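Local atomic coordinates of RNA-binding protein Smaug (Drosophila melanogaster, PDB entry 1OXJ), a protein that binds RNA, recognising it through a SAM domain that is joined here to a helical PHAT domain. Residues K61-E73 with A86-M98. Sequence-based numbering, arbitrary orientation.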
loop_
_atom_site.group_PDB
_atom_site.type_symbol
_atom_site.label_atom_id
_atom_site.label_comp_id
_atom_site.label_asym_id
_atom_site.label_seq_id
_atom_site.Cartn_x
_atom_site.Cartn_y
_atom_site.Cartn_z
ATOM N N LYS A 61 -10.149 -2.775 -5.459
ATOM C CA LYS A 61 -9.474 -1.633 -4.856
ATOM C C LYS A 61 -7.984 -1.679 -5.172
ATOM O O LYS A 61 -7.337 -0.641 -5.272
ATOM C CB LYS A 61 -9.693 -1.602 -3.338
ATOM C CG LYS A 61 -11.131 -1.303 -2.955
ATOM C CD LYS A 61 -11.282 -0.995 -1.473
ATOM C CE LYS A 61 -12.737 -0.705 -1.140
ATOM N NZ LYS A 61 -12.915 -0.340 0.290
ATOM N N LEU A 62 -7.439 -2.884 -5.322
ATOM C CA LEU A 62 -6.028 -3.020 -5.661
ATOM C C LEU A 62 -5.813 -2.355 -7.009
ATOM O O LEU A 62 -4.827 -1.645 -7.221
ATOM C CB LEU A 62 -5.616 -4.498 -5.758
ATOM C CG LEU A 62 -5.431 -5.278 -4.454
ATOM C CD1 LEU A 62 -4.805 -6.658 -4.757
ATOM C CD2 LEU A 62 -4.517 -4.479 -3.517
ATOM N N LYS A 63 -6.757 -2.569 -7.919
ATOM C CA LYS A 63 -6.647 -1.997 -9.256
ATOM C C LYS A 63 -6.723 -0.478 -9.254
ATOM O O LYS A 63 -6.251 0.165 -10.187
ATOM C CB LYS A 63 -7.736 -2.559 -10.178
ATOM C CG LYS A 63 -7.723 -4.070 -10.355
ATOM C CD LYS A 63 -8.737 -4.478 -11.420
ATOM C CE LYS A 63 -9.209 -5.909 -11.252
ATOM N NZ LYS A 63 -10.109 -6.069 -10.064
ATOM N N GLU A 64 -7.299 0.097 -8.204
ATOM C CA GLU A 64 -7.420 1.552 -8.108
ATOM C C GLU A 64 -6.229 2.239 -7.439
ATOM O O GLU A 64 -6.132 3.464 -7.431
ATOM C CB GLU A 64 -8.694 1.927 -7.353
ATOM C CG GLU A 64 -9.975 1.695 -8.140
ATOM C CD GLU A 64 -9.925 2.329 -9.521
ATOM O OE1 GLU A 64 -9.632 3.542 -9.618
ATOM O OE2 GLU A 64 -10.178 1.611 -10.513
ATOM N N ARG A 65 -5.309 1.452 -6.893
ATOM C CA ARG A 65 -4.157 2.022 -6.216
ATOM C C ARG A 65 -3.437 3.139 -6.969
ATOM O O ARG A 65 -3.176 4.201 -6.398
ATOM C CB ARG A 65 -3.167 0.918 -5.851
ATOM C CG ARG A 65 -3.622 0.059 -4.681
ATOM C CD ARG A 65 -2.663 -1.081 -4.449
ATOM N NE ARG A 65 -2.567 -1.951 -5.628
ATOM C CZ ARG A 65 -1.723 -2.970 -5.720
ATOM N NH1 ARG A 65 -0.915 -3.241 -4.702
ATOM N NH2 ARG A 65 -1.672 -3.705 -6.828
ATOM N N ALA A 66 -3.108 2.916 -8.240
ATOM C CA ALA A 66 -2.404 3.941 -9.011
ATOM C C ALA A 66 -3.172 5.262 -9.054
ATOM O O ALA A 66 -2.586 6.340 -8.900
ATOM C CB ALA A 66 -2.135 3.443 -10.437
ATOM N N ASN A 67 -4.481 5.182 -9.263
ATOM C CA ASN A 67 -5.305 6.391 -9.311
ATOM C C ASN A 67 -5.360 7.045 -7.926
ATOM O O ASN A 67 -5.250 8.266 -7.794
ATOM C CB ASN A 67 -6.732 6.062 -9.777
ATOM C CG ASN A 67 -6.783 5.561 -11.215
ATOM O OD1 ASN A 67 -6.060 6.056 -12.079
ATOM N ND2 ASN A 67 -7.653 4.586 -11.477
ATOM N N ILE A 68 -5.538 6.226 -6.893
ATOM C CA ILE A 68 -5.601 6.744 -5.529
ATOM C C ILE A 68 -4.306 7.468 -5.185
ATOM O O ILE A 68 -4.329 8.594 -4.695
ATOM C CB ILE A 68 -5.827 5.613 -4.509
ATOM C CG1 ILE A 68 -7.250 5.061 -4.656
ATOM C CG2 ILE A 68 -5.576 6.129 -3.098
ATOM C CD1 ILE A 68 -7.474 3.736 -3.954
ATOM N N LEU A 69 -3.171 6.825 -5.444
ATOM C CA LEU A 69 -1.884 7.450 -5.145
ATOM C C LEU A 69 -1.695 8.718 -5.972
ATOM O O LEU A 69 -1.201 9.730 -5.475
ATOM C CB LEU A 69 -0.743 6.460 -5.403
ATOM C CG LEU A 69 -0.718 5.287 -4.416
ATOM C CD1 LEU A 69 0.218 4.175 -4.918
ATOM C CD2 LEU A 69 -0.275 5.801 -3.049
ATOM N N ASN A 70 -2.098 8.661 -7.236
ATOM C CA ASN A 70 -1.977 9.815 -8.118
ATOM C C ASN A 70 -2.779 10.975 -7.530
ATOM O O ASN A 70 -2.300 12.107 -7.453
ATOM C CB ASN A 70 -2.506 9.457 -9.512
ATOM C CG ASN A 70 -2.432 10.617 -10.480
ATOM O OD1 ASN A 70 -1.349 11.140 -10.763
ATOM N ND2 ASN A 70 -3.589 11.031 -10.995
ATOM N N ARG A 71 -4.003 10.674 -7.115
ATOM C CA ARG A 71 -4.893 11.669 -6.526
ATOM C C ARG A 71 -4.308 12.281 -5.255
ATOM O O ARG A 71 -4.321 13.497 -5.077
ATOM C CB ARG A 71 -6.241 11.028 -6.192
ATOM C CG ARG A 71 -7.276 12.005 -5.677
ATOM C CD ARG A 71 -7.999 11.446 -4.470
ATOM N NE ARG A 71 -8.548 10.115 -4.714
ATOM C CZ ARG A 71 -9.123 9.370 -3.777
ATOM N NH1 ARG A 71 -9.223 9.829 -2.537
ATOM N NH2 ARG A 71 -9.593 8.167 -4.075
ATOM N N VAL A 72 -3.812 11.432 -4.359
ATOM C CA VAL A 72 -3.232 11.914 -3.111
ATOM C C VAL A 72 -2.043 12.810 -3.403
ATOM O O VAL A 72 -1.893 13.875 -2.810
ATOM C CB VAL A 72 -2.794 10.735 -2.205
ATOM C CG1 VAL A 72 -1.954 11.250 -1.038
ATOM C CG2 VAL A 72 -4.027 10.005 -1.685
ATOM N N GLU A 73 -1.193 12.379 -4.324
ATOM C CA GLU A 73 -0.034 13.176 -4.691
ATOM C C GLU A 73 -0.505 14.572 -5.102
ATOM O O GLU A 73 -0.029 15.583 -4.593
ATOM C CB GLU A 73 0.695 12.533 -5.874
ATOM C CG GLU A 73 1.888 13.337 -6.364
ATOM C CD GLU A 73 2.544 12.729 -7.585
ATOM O OE1 GLU A 73 2.784 11.502 -7.585
ATOM O OE2 GLU A 73 2.823 13.481 -8.542
ATOM N N ALA A 86 -4.281 11.782 3.825
ATOM C CA ALA A 86 -3.288 11.108 2.991
ATOM C C ALA A 86 -2.725 9.880 3.704
ATOM O O ALA A 86 -2.528 8.827 3.089
ATOM C CB ALA A 86 -2.153 12.075 2.638
ATOM N N VAL A 87 -2.478 9.999 5.006
ATOM C CA VAL A 87 -1.926 8.870 5.741
ATOM C C VAL A 87 -2.961 7.754 5.900
ATOM O O VAL A 87 -2.612 6.570 5.944
ATOM C CB VAL A 87 -1.372 9.329 7.114
ATOM C CG1 VAL A 87 -0.946 8.133 7.937
ATOM C CG2 VAL A 87 -0.176 10.253 6.893
ATOM N N GLU A 88 -4.239 8.125 5.958
ATOM C CA GLU A 88 -5.299 7.129 6.082
ATOM C C GLU A 88 -5.338 6.320 4.780
ATOM O O GLU A 88 -5.435 5.088 4.801
ATOM C CB GLU A 88 -6.647 7.806 6.320
ATOM C CG GLU A 88 -7.771 6.836 6.653
ATOM C CD GLU A 88 -9.113 7.523 6.817
ATOM O OE1 GLU A 88 -9.188 8.533 7.556
ATOM O OE2 GLU A 88 -10.096 7.047 6.210
ATOM N N GLU A 89 -5.265 7.015 3.649
ATOM C CA GLU A 89 -5.254 6.336 2.353
ATOM C C GLU A 89 -4.065 5.371 2.288
ATOM O O GLU A 89 -4.224 4.204 1.929
ATOM C CB GLU A 89 -5.132 7.346 1.206
ATOM C CG GLU A 89 -6.351 8.248 1.004
ATOM C CD GLU A 89 -7.543 7.510 0.420
ATOM O OE1 GLU A 89 -8.580 8.157 0.186
ATOM O OE2 GLU A 89 -7.450 6.287 0.191
ATOM N N LEU A 90 -2.874 5.857 2.635
ATOM C CA LEU A 90 -1.680 5.016 2.587
ATOM C C LEU A 90 -1.821 3.758 3.431
ATOM O O LEU A 90 -1.335 2.690 3.060
ATOM C CB LEU A 90 -0.441 5.794 3.041
ATOM C CG LEU A 90 -0.014 6.970 2.156
ATOM C CD1 LEU A 90 1.165 7.681 2.806
ATOM C CD2 LEU A 90 0.359 6.479 0.752
ATOM N N THR A 91 -2.500 3.888 4.563
ATOM C CA THR A 91 -2.707 2.767 5.473
ATOM C C THR A 91 -3.345 1.562 4.786
ATOM O O THR A 91 -3.037 0.407 5.111
ATOM C CB THR A 91 -3.596 3.200 6.652
ATOM O OG1 THR A 91 -2.853 4.101 7.489
ATOM C CG2 THR A 91 -4.052 1.996 7.454
ATOM N N ASN A 92 -4.227 1.834 3.828
ATOM C CA ASN A 92 -4.921 0.772 3.117
ATOM C C ASN A 92 -4.185 0.286 1.879
ATOM O O ASN A 92 -4.711 -0.523 1.118
ATOM C CB ASN A 92 -6.322 1.243 2.732
ATOM C CG ASN A 92 -7.155 1.605 3.943
ATOM O OD1 ASN A 92 -7.255 0.824 4.888
ATOM N ND2 ASN A 92 -7.756 2.788 3.925
ATOM N N ILE A 93 -2.964 0.767 1.684
ATOM C CA ILE A 93 -2.185 0.359 0.519
ATOM C C ILE A 93 -0.852 -0.276 0.916
ATOM O O ILE A 93 -0.357 -1.190 0.248
ATOM C CB ILE A 93 -1.909 1.581 -0.397
ATOM C CG1 ILE A 93 -3.227 2.087 -0.994
ATOM C CG2 ILE A 93 -0.922 1.212 -1.506
ATOM C CD1 ILE A 93 -3.057 3.300 -1.896
ATOM N N VAL A 94 -0.297 0.187 2.027
ATOM C CA VAL A 94 1.011 -0.285 2.476
ATOM C C VAL A 94 1.190 -1.803 2.608
ATOM O O VAL A 94 2.287 -2.322 2.371
ATOM C CB VAL A 94 1.408 0.397 3.798
ATOM C CG1 VAL A 94 0.521 -0.102 4.941
ATOM C CG2 VAL A 94 2.893 0.174 4.066
ATOM N N LEU A 95 0.122 -2.515 2.949
ATOM C CA LEU A 95 0.205 -3.971 3.106
ATOM C C LEU A 95 -0.198 -4.758 1.867
ATOM O O LEU A 95 -0.101 -5.989 1.855
ATOM C CB LEU A 95 -0.668 -4.433 4.274
ATOM C CG LEU A 95 -0.366 -3.797 5.631
ATOM C CD1 LEU A 95 -1.249 -4.429 6.696
ATOM C CD2 LEU A 95 1.104 -3.975 5.975
ATOM N N THR A 96 -0.663 -4.066 0.831
ATOM C CA THR A 96 -1.080 -4.750 -0.399
ATOM C C THR A 96 0.094 -5.294 -1.207
ATOM O O THR A 96 1.203 -4.768 -1.141
ATOM C CB THR A 96 -1.891 -3.809 -1.323
ATOM O OG1 THR A 96 -1.047 -2.748 -1.790
ATOM C CG2 THR A 96 -3.072 -3.219 -0.575
ATOM N N PRO A 97 -0.144 -6.360 -1.994
ATOM C CA PRO A 97 0.893 -6.976 -2.825
ATOM C C PRO A 97 1.397 -5.982 -3.859
ATOM O O PRO A 97 0.615 -5.440 -4.647
ATOM C CB PRO A 97 0.170 -8.156 -3.478
ATOM C CG PRO A 97 -0.914 -8.493 -2.491
ATOM C CD PRO A 97 -1.397 -7.134 -2.047
ATOM N N MET A 98 2.702 -5.730 -3.839
ATOM C CA MET A 98 3.319 -4.804 -4.772
ATOM C C MET A 98 4.519 -5.446 -5.446
ATOM O O MET A 98 5.350 -6.079 -4.798
ATOM C CB MET A 98 3.785 -3.529 -4.053
ATOM C CG MET A 98 2.673 -2.653 -3.483
ATOM S SD MET A 98 3.336 -1.063 -2.807
ATOM C CE MET A 98 2.668 -1.089 -1.139
#
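R65 carries most of the polar chemistry between helix 49-77 and the turn that follows helix 83-91. R65 NH1 donates a nearly straight hydrogen bond to P97 O (2.7 Å, 169°), in the guanidinium plane but from above the plane of the carbonyl. A second, more bent one runs from R65 NH1 to T96 OG1 at 3.0 Å. That hydroxyl in turn donates to a lone pair of I93 O, closing the type I turn I93-T96 alongside the backbone bond from T96 N. A bend at chi3 (-60°) folds the arginine back until R65 NE lies 2.8 Å from L62 O, a hydrogen bond that fixes the plane's rotation; L62 CD2 lies off-centre over one face. Swapping R65 for an alanine is likely to leave P97 O and T96 OG1 without this donor and L62 O without its side-chain partner. The other polar link is a salt bridge whose hydrogen bond, R71 NH1 to E89 OE1, is weak, the two planes almost perpendicular. Between these links the packing is aliphatic: I93 CD1 sits against L69 CD2 (3.9 Å) and I68 CG2, and L69 meets L90. Past the R71-E89 end, V72 CG1 rests on A86 CB (3.8 Å). L62 CD2 presses tightly on T96 CB at 3.5 Å, where W13 of helix 10-16 also touches both residues. Within the PHAT family region, two nearly antiparallel helices and the turn after the second thus share an apolar seam, with a buried arginine tying that turn to helix 49-77.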